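Local coordinates for protein dipicolinate synthase, B chain (Bacillus cereus, PDB 3MCU) that probably works with its partner subunit DpaA to oxidise dihydrodipicolinate to dipicolinate, with NADP as cofactor, during sporulation, at residues 155-160 with 165-170; 8-13 with 20-25. One frame throughout, in Å; residues are numbered along the deposited sequence.

Interaction 1 (155-160 with 165-170)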
ATOM      1  N   PHE D 155      10.156  20.237  -7.516  1.00 20.40           N
ATOM      2  CA  PHE D 155       8.918  20.228  -8.291  1.00 20.91           C
ATOM      3  C   PHE D 155       7.772  20.840  -7.502  1.00 20.44           C
ATOM      4  O   PHE D 155       7.866  21.035  -6.281  1.00 20.67           O
ATOM      5  CB  PHE D 155       8.536  18.785  -8.657  1.00 20.49           C
ATOM      6  CG  PHE D 155       8.221  17.924  -7.456  1.00 21.87           C
ATOM      7  CD1 PHE D 155       6.924  17.864  -6.941  1.00 23.10           C
ATOM      8  CD2 PHE D 155       9.214  17.177  -6.840  1.00 20.68           C
ATOM      9  CE1 PHE D 155       6.636  17.084  -5.839  1.00 22.19           C
ATOM     10  CE2 PHE D 155       8.931  16.373  -5.736  1.00 22.73           C
ATOM     11  CZ  PHE D 155       7.652  16.328  -5.232  1.00 23.05           C
ATOM     12  N   GLY D 156       6.682  21.115  -8.207  1.00 20.21           N
ATOM     13  CA  GLY D 156       5.475  21.639  -7.589  1.00 21.88           C
ATOM     14  C   GLY D 156       4.327  21.782  -8.570  1.00 22.10           C
ATOM     15  O   GLY D 156       4.404  21.315  -9.699  1.00 19.88           O
ATOM     16  N   GLN D 157       3.261  22.448  -8.135  1.00 23.80           N
ATOM     17  CA  GLN D 157       2.135  22.746  -9.012  1.00 25.22           C
ATOM     18  C   GLN D 157       2.520  23.771 -10.084  1.00 25.95           C
ATOM     19  O   GLN D 157       3.067  24.822  -9.770  1.00 25.05           O
ATOM     20  CB  GLN D 157       0.963  23.253  -8.180  1.00 25.43           C
ATOM     21  CG  GLN D 157       0.483  22.225  -7.166  1.00 26.70           C
ATOM     22  CD  GLN D 157      -0.712  22.703  -6.366  1.00 26.36           C
ATOM     23  OE1 GLN D 157      -0.555  23.273  -5.291  1.00 27.43           O
ATOM     24  NE2 GLN D 157      -1.916  22.469  -6.888  1.00 24.93           N
ATOM     25  N   ASP D 158       2.254  23.436 -11.346  1.00 26.12           N
ATOM     26  CA  ASP D 158       2.548  24.317 -12.473  1.00 27.04           C
ATOM     27  C   ASP D 158       1.310  25.091 -12.918  1.00 29.97           C
ATOM     28  O   ASP D 158       1.408  26.011 -13.712  1.00 31.39           O
ATOM     29  CB  ASP D 158       3.072  23.524 -13.674  1.00 26.19           C
ATOM     30  CG  ASP D 158       2.115  22.400 -14.115  1.00 28.16           C
ATOM     31  OD1 ASP D 158       1.946  22.193 -15.335  1.00 27.88           O
ATOM     32  OD2 ASP D 158       1.547  21.698 -13.247  1.00 29.72           O
ATOM     33  N   ALA D 159       0.146  24.692 -12.430  1.00 29.36           N
ATOM     34  CA  ALA D 159      -1.110  25.308 -12.857  1.00 33.53           C
ATOM     35  C   ALA D 159      -2.226  24.984 -11.871  1.00 28.97           C
ATOM     36  O   ALA D 159      -3.125  24.223 -12.178  1.00 26.77           O
ATOM     37  CB  ALA D 159      -1.486  24.841 -14.266  1.00 31.31           C
ATOM     38  N   PRO D 160      -2.177  25.601 -10.686  1.00 31.15           N
ATOM     39  CA  PRO D 160      -3.126  25.255  -9.617  1.00 30.59           C
ATOM     40  C   PRO D 160      -4.617  25.484  -9.947  1.00 34.60           C
ATOM     41  O   PRO D 160      -5.435  24.770  -9.376  1.00 35.80           O
ATOM     42  CB  PRO D 160      -2.663  26.109  -8.420  1.00 29.71           C
ATOM     43  CG  PRO D 160      -1.262  26.628  -8.810  1.00 30.53           C
ATOM     44  CD  PRO D 160      -1.280  26.713 -10.312  1.00 29.63           C
ATOM     45  N   ASN D 165      -4.408  19.029  -9.828  1.00 28.46           N
ATOM     46  CA  ASN D 165      -3.631  17.915  -9.275  1.00 30.14           C
ATOM     47  C   ASN D 165      -2.260  17.749  -9.937  1.00 28.16           C
ATOM     48  O   ASN D 165      -1.555  16.785  -9.658  1.00 24.83           O
ATOM     49  CB  ASN D 165      -4.410  16.597  -9.319  1.00 27.48           C
ATOM     50  CG  ASN D 165      -5.563  16.556  -8.303  1.00 30.80           C
ATOM     51  OD1 ASN D 165      -5.670  17.412  -7.423  1.00 31.20           O
ATOM     52  ND2 ASN D 165      -6.427  15.552  -8.428  1.00 28.52           N
ATOM     53  N   SER D 166      -1.888  18.702 -10.797  1.00 26.17           N
ATOM     54  CA  SER D 166      -0.642  18.598 -11.561  1.00 25.78           C
ATOM     55  C   SER D 166       0.625  19.043 -10.806  1.00 25.31           C
ATOM     56  O   SER D 166       0.631  20.050 -10.094  1.00 25.18           O
ATOM     57  CB  SER D 166      -0.754  19.336 -12.894  1.00 26.85           C
ATOM     58  OG  SER D 166       0.399  19.128 -13.701  1.00 25.13           O
HETATM   59  N   MSE D 167       1.695  18.267 -10.958  1.00 24.13           N
HETATM   60  CA  MSE D 167       3.011  18.696 -10.504  1.00 22.13           C
HETATM   61  C   MSE D 167       4.078  18.343 -11.530  1.00 23.24           C
HETATM   62  O   MSE D 167       3.962  17.348 -12.239  1.00 23.52           O
HETATM   63  CB  MSE D 167       3.347  18.174  -9.106  1.00 22.39           C
HETATM   64  CG  MSE D 167       2.397  18.726  -8.032  1.00 23.17           C
HETATM   65 SE   MSE D 167       3.073  18.490  -6.216  1.00 39.09          SE
HETATM   66  CE  MSE D 167       3.163  16.539  -6.214  1.00 29.75           C
ATOM     67  N   VAL D 168       5.098  19.192 -11.608  1.00 21.60           N
ATOM     68  CA  VAL D 168       6.074  19.185 -12.677  1.00 22.76           C
ATOM     69  C   VAL D 168       7.370  19.746 -12.107  1.00 21.90           C
ATOM     70  O   VAL D 168       7.359  20.702 -11.333  1.00 19.63           O
ATOM     71  CB  VAL D 168       5.631  20.088 -13.844  1.00 24.80           C
ATOM     72  CG1 VAL D 168       6.699  20.135 -14.930  1.00 25.08           C
ATOM     73  CG2 VAL D 168       4.293  19.620 -14.431  1.00 24.13           C
ATOM     74  N   ALA D 169       8.483  19.127 -12.463  1.00 22.47           N
ATOM     75  CA  ALA D 169       9.774  19.582 -11.985  1.00 23.63           C
ATOM     76  C   ALA D 169      10.189  20.896 -12.654  1.00 22.41           C
ATOM     77  O   ALA D 169       9.762  21.201 -13.763  1.00 24.06           O
ATOM     78  CB  ALA D 169      10.819  18.530 -12.251  1.00 22.11           C
ATOM     79  N   ARG D 170      11.017  21.658 -11.955  1.00 22.64           N
ATOM     80  CA  ARG D 170      11.775  22.737 -12.570  1.00 27.17           C
ATOM     81  C   ARG D 170      12.966  22.109 -13.296  1.00 26.30           C
ATOM     82  O   ARG D 170      14.016  21.899 -12.689  1.00 25.92           O
ATOM     83  CB  ARG D 170      12.256  23.731 -11.492  1.00 26.02           C
ATOM     84  CG  ARG D 170      11.131  24.523 -10.793  1.00 25.02           C
ATOM     85  CD  ARG D 170      11.672  25.460  -9.713  1.00 24.44           C
ATOM     86  NE  ARG D 170      12.645  26.399 -10.274  1.00 28.21           N
ATOM     87  CZ  ARG D 170      13.480  27.137  -9.552  1.00 26.38           C
ATOM     88  NH1 ARG D 170      14.331  27.930 -10.165  1.00 26.81           N
ATOM     89  NH2 ARG D 170      13.460  27.085  -8.223  1.00 27.34           N
TER
HETATM   90  O   HOH W   1      -1.002  22.355 -10.740  1.00 23.64           O
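Phe155 and Met167, a selenomethionine, meet across a short antiparallel beta hairpin made by the end of strand 150-156 and strand 167-169. At the hydrogen-bonded pair Gly156-Val168, Gly156 N donates to Val168 O (3.2 Å), and Val168 N returns a bond to Gly156 O at 2.9 Å. Following Met167 outward, CB and CG run over the Gly156 carbonyl, SE comes level with the edge of the Phe155 ring, 5.0 Å from its centroid, and the bend at chi3 (-61°) carries CE to 3.5 Å from Phe155 CE1. This is a Met-aromatic contact in the plane of the ring, and Leu141 of helix 138-145 packs on both side chains. Beyond the paired residues the chains stay linked by a water that accepts from Ala159 N and donates to Ser166 O. The Gln157 amide turns to the second subunit, where its OE1 takes a hydrogen bond from Val191 N. Asp158 is held by two partners: OD1 forms a salt bridge with Lys163, and OD2 receives Ser166 OG on its syn lone pair at 2.9 Å. Against the same carboxylate lies a methyl group, Val168 CG2 standing 3.5 Å from Asp158 CG.

Interaction 2 (8-13 with 20-25); sequences IGFGFT and EEVMPH
Phe10 points its ring from strand 7-12 at Val22, in the turn just ahead of helix 23-31, and the far end of the ring rests on the branch point of the valine. Val22 CB lies 3.8 Å from Phe10 CZ and equally close to Phe10 CE2, so the approach is centred on one ring bond. The two methyls divide between these carbons, CG1 lying 4.2 Å from CZ and CG2 4.1 Å from CE2. With CG anti to the backbone N (chi1 -157°), the phenyl group extends away from the strand to reach the turn. From the same side of the ring His25 adds a looser touch, its CB 4.2 Å from Phe10 CE1. The imidazole is held elsewhere, ND1 being hydrogen-bonded to Glu175. Within the turn, a weak bond of 2.8 Å from His25 N to Val22 O ties the start of the helix to the residue that meets the phenylalanine. Further along the strand, Phe12 CD2 sits in the plane of the Phe10 ring, at its edge. Leu26 and Leu29 continue the apolar cover of Phe10 along the helix, in the way a helix packs on its sheet in the first beta-alpha-beta unit of a Rossmann-like flavoprotein fold.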
ATOM      1  N   ILE D   8      26.536   9.075 -17.114  1.00 24.36           N
ATOM      2  CA  ILE D   8      25.182   9.469 -16.776  1.00 23.76           C
ATOM      3  C   ILE D   8      24.189   9.006 -17.828  1.00 25.92           C
ATOM      4  O   ILE D   8      24.302   9.344 -19.017  1.00 28.84           O
ATOM      5  CB  ILE D   8      25.093  10.995 -16.585  1.00 26.79           C
ATOM      6  CG1 ILE D   8      25.986  11.415 -15.424  1.00 28.20           C
ATOM      7  CG2 ILE D   8      23.647  11.453 -16.335  1.00 25.03           C
ATOM      8  CD1 ILE D   8      26.085  12.895 -15.279  1.00 33.17           C
ATOM      9  N   GLY D   9      23.213   8.226 -17.384  1.00 24.68           N
ATOM     10  CA  GLY D   9      22.154   7.761 -18.256  1.00 23.30           C
ATOM     11  C   GLY D   9      21.112   8.858 -18.342  1.00 25.50           C
ATOM     12  O   GLY D   9      20.856   9.569 -17.369  1.00 23.23           O
ATOM     13  N   PHE D  10      20.525   9.014 -19.513  1.00 24.66           N
ATOM     14  CA  PHE D  10      19.489  10.004 -19.696  1.00 28.11           C
ATOM     15  C   PHE D  10      18.348   9.365 -20.469  1.00 28.06           C
ATOM     16  O   PHE D  10      18.463   9.081 -21.671  1.00 27.91           O
ATOM     17  CB  PHE D  10      20.026  11.244 -20.422  1.00 30.27           C
ATOM     18  CG  PHE D  10      19.220  12.482 -20.164  1.00 30.92           C
ATOM     19  CD1 PHE D  10      19.734  13.513 -19.396  1.00 36.10           C
ATOM     20  CD2 PHE D  10      17.940  12.609 -20.669  1.00 32.07           C
ATOM     21  CE1 PHE D  10      18.981  14.654 -19.146  1.00 34.08           C
ATOM     22  CE2 PHE D  10      17.189  13.744 -20.423  1.00 36.95           C
ATOM     23  CZ  PHE D  10      17.711  14.763 -19.658  1.00 37.38           C
ATOM     24  N   GLY D  11      17.260   9.107 -19.754  1.00 25.21           N
ATOM     25  CA  GLY D  11      16.099   8.462 -20.338  1.00 29.15           C
ATOM     26  C   GLY D  11      14.961   9.449 -20.430  1.00 31.16           C
ATOM     27  O   GLY D  11      14.908  10.430 -19.681  1.00 30.48           O
ATOM     28  N   PHE D  12      14.064   9.218 -21.372  1.00 34.83           N
ATOM     29  CA  PHE D  12      12.903  10.080 -21.498  1.00 39.00           C
ATOM     30  C   PHE D  12      11.701   9.280 -21.919  1.00 40.55           C
ATOM     31  O   PHE D  12      11.807   8.337 -22.696  1.00 43.11           O
ATOM     32  CB  PHE D  12      13.164  11.257 -22.443  1.00 45.64           C
ATOM     33  CG  PHE D  12      14.210  10.984 -23.467  1.00 44.82           C
ATOM     34  CD1 PHE D  12      13.860  10.540 -24.726  1.00 51.88           C
ATOM     35  CD2 PHE D  12      15.548  11.165 -23.169  1.00 43.21           C
ATOM     36  CE1 PHE D  12      14.824  10.284 -25.675  1.00 54.74           C
ATOM     37  CE2 PHE D  12      16.532  10.906 -24.113  1.00 44.07           C
ATOM     38  CZ  PHE D  12      16.168  10.463 -25.367  1.00 51.74           C
ATOM     39  N   THR D  13      10.560   9.673 -21.371  1.00 41.42           N
ATOM     40  CA  THR D  13       9.323   8.930 -21.496  1.00 45.92           C
ATOM     41  C   THR D  13       8.249   9.874 -22.003  1.00 49.29           C
ATOM     42  O   THR D  13       8.327  11.083 -21.760  1.00 47.65           O
ATOM     43  CB  THR D  13       8.901   8.340 -20.119  1.00 41.49           C
ATOM     44  OG1 THR D  13       8.588   9.404 -19.209  1.00 36.56           O
ATOM     45  CG2 THR D  13      10.041   7.517 -19.525  1.00 35.98           C
ATOM     46  N   GLU D  20      12.148  18.935 -26.232  1.00 83.75           N
ATOM     47  CA  GLU D  20      13.094  20.024 -26.475  1.00 82.14           C
ATOM     48  C   GLU D  20      13.499  20.724 -25.184  1.00 77.95           C
ATOM     49  O   GLU D  20      14.412  21.549 -25.180  1.00 75.90           O
ATOM     50  CB  GLU D  20      12.541  21.049 -27.463  1.00 88.02           C
ATOM     51  CG  GLU D  20      12.588  20.614 -28.911  1.00 93.60           C
ATOM     52  CD  GLU D  20      11.335  19.879 -29.336  1.00100.07           C
ATOM     53  OE1 GLU D  20      10.931  18.927 -28.632  1.00 94.70           O
ATOM     54  OE2 GLU D  20      10.751  20.258 -30.374  1.00107.83           O
ATOM     55  N   GLU D  21      12.807  20.395 -24.096  1.00 78.11           N
ATOM     56  CA  GLU D  21      13.141  20.924 -22.777  1.00 76.60           C
ATOM     57  C   GLU D  21      14.354  20.201 -22.181  1.00 72.29           C
ATOM     58  O   GLU D  21      14.950  20.675 -21.205  1.00 67.61           O
ATOM     59  CB  GLU D  21      11.939  20.820 -21.836  1.00 74.75           C
ATOM     60  N   VAL D  22      14.712  19.060 -22.774  1.00 69.02           N
ATOM     61  CA  VAL D  22      15.855  18.264 -22.321  1.00 65.26           C
ATOM     62  C   VAL D  22      16.994  18.227 -23.353  1.00 64.27           C
ATOM     63  O   VAL D  22      18.125  17.885 -23.027  1.00 60.63           O
ATOM     64  CB  VAL D  22      15.446  16.813 -21.938  1.00 61.26           C
ATOM     65  CG1 VAL D  22      14.300  16.825 -20.940  1.00 55.78           C
ATOM     66  CG2 VAL D  22      15.076  16.003 -23.176  1.00 64.84           C
HETATM   67  N   MSE D  23      16.689  18.579 -24.595  1.00 68.33           N
HETATM   68  CA  MSE D  23      17.714  18.705 -25.631  1.00 68.46           C
HETATM   69  C   MSE D  23      18.939  19.501 -25.173  1.00 61.45           C
HETATM   70  O   MSE D  23      20.073  19.055 -25.332  1.00 60.05           O
HETATM   71  CB  MSE D  23      17.115  19.354 -26.879  1.00 76.41           C
HETATM   72  CG  MSE D  23      16.651  18.372 -27.914  1.00 84.69           C
HETATM   73 SE   MSE D  23      18.186  17.455 -28.692  1.00116.06          SE
HETATM   74  CE  MSE D  23      17.263  16.710 -30.250  1.00 95.27           C
ATOM     75  N   PRO D  24      18.712  20.698 -24.621  1.00 61.81           N
ATOM     76  CA  PRO D  24      19.815  21.500 -24.088  1.00 58.83           C
ATOM     77  C   PRO D  24      20.461  20.897 -22.844  1.00 54.03           C
ATOM     78  O   PRO D  24      21.595  21.262 -22.527  1.00 51.85           O
ATOM     79  CB  PRO D  24      19.137  22.826 -23.729  1.00 59.18           C
ATOM     80  CG  PRO D  24      17.912  22.869 -24.563  1.00 62.48           C
ATOM     81  CD  PRO D  24      17.450  21.455 -24.633  1.00 66.40           C
ATOM     82  N   HIS D  25      19.759  20.007 -22.144  1.00 53.18           N
ATOM     83  CA  HIS D  25      20.326  19.388 -20.939  1.00 50.71           C
ATOM     84  C   HIS D  25      21.416  18.381 -21.268  1.00 46.29           C
ATOM     85  O   HIS D  25      22.460  18.359 -20.615  1.00 44.38           O
ATOM     86  CB  HIS D  25      19.245  18.770 -20.041  1.00 47.25           C
ATOM     87  CG  HIS D  25      18.388  19.789 -19.356  1.00 47.75           C
ATOM     88  ND1 HIS D  25      18.874  20.645 -18.390  1.00 43.07           N
ATOM     89  CD2 HIS D  25      17.078  20.101 -19.510  1.00 47.79           C
ATOM     90  CE1 HIS D  25      17.904  21.436 -17.976  1.00 41.47           C
ATOM     91  NE2 HIS D  25      16.804  21.128 -18.639  1.00 46.36           N
TER

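In the fold
Both contacts reach the same mixed sheet, with centres 19 Å apart and nearest atoms about 7 Å apart, and they follow one another along the chain. Interaction 2 lies near the middle of the subunit, 7 Å from its centre, where strand 7-12 packs on the start of helix 23-31 and the turn before it through carbon contacts, with no hydrogen bond between the two segments. Interaction 1 is also largely buried but sits farther out, 16 Å from that centre, and joins two strands directly. Its backbone bonds, water and charged side chain give it a much more polar character. Another copy of the protein packs against interaction 1, whereas interaction 2 is enclosed within its own chain.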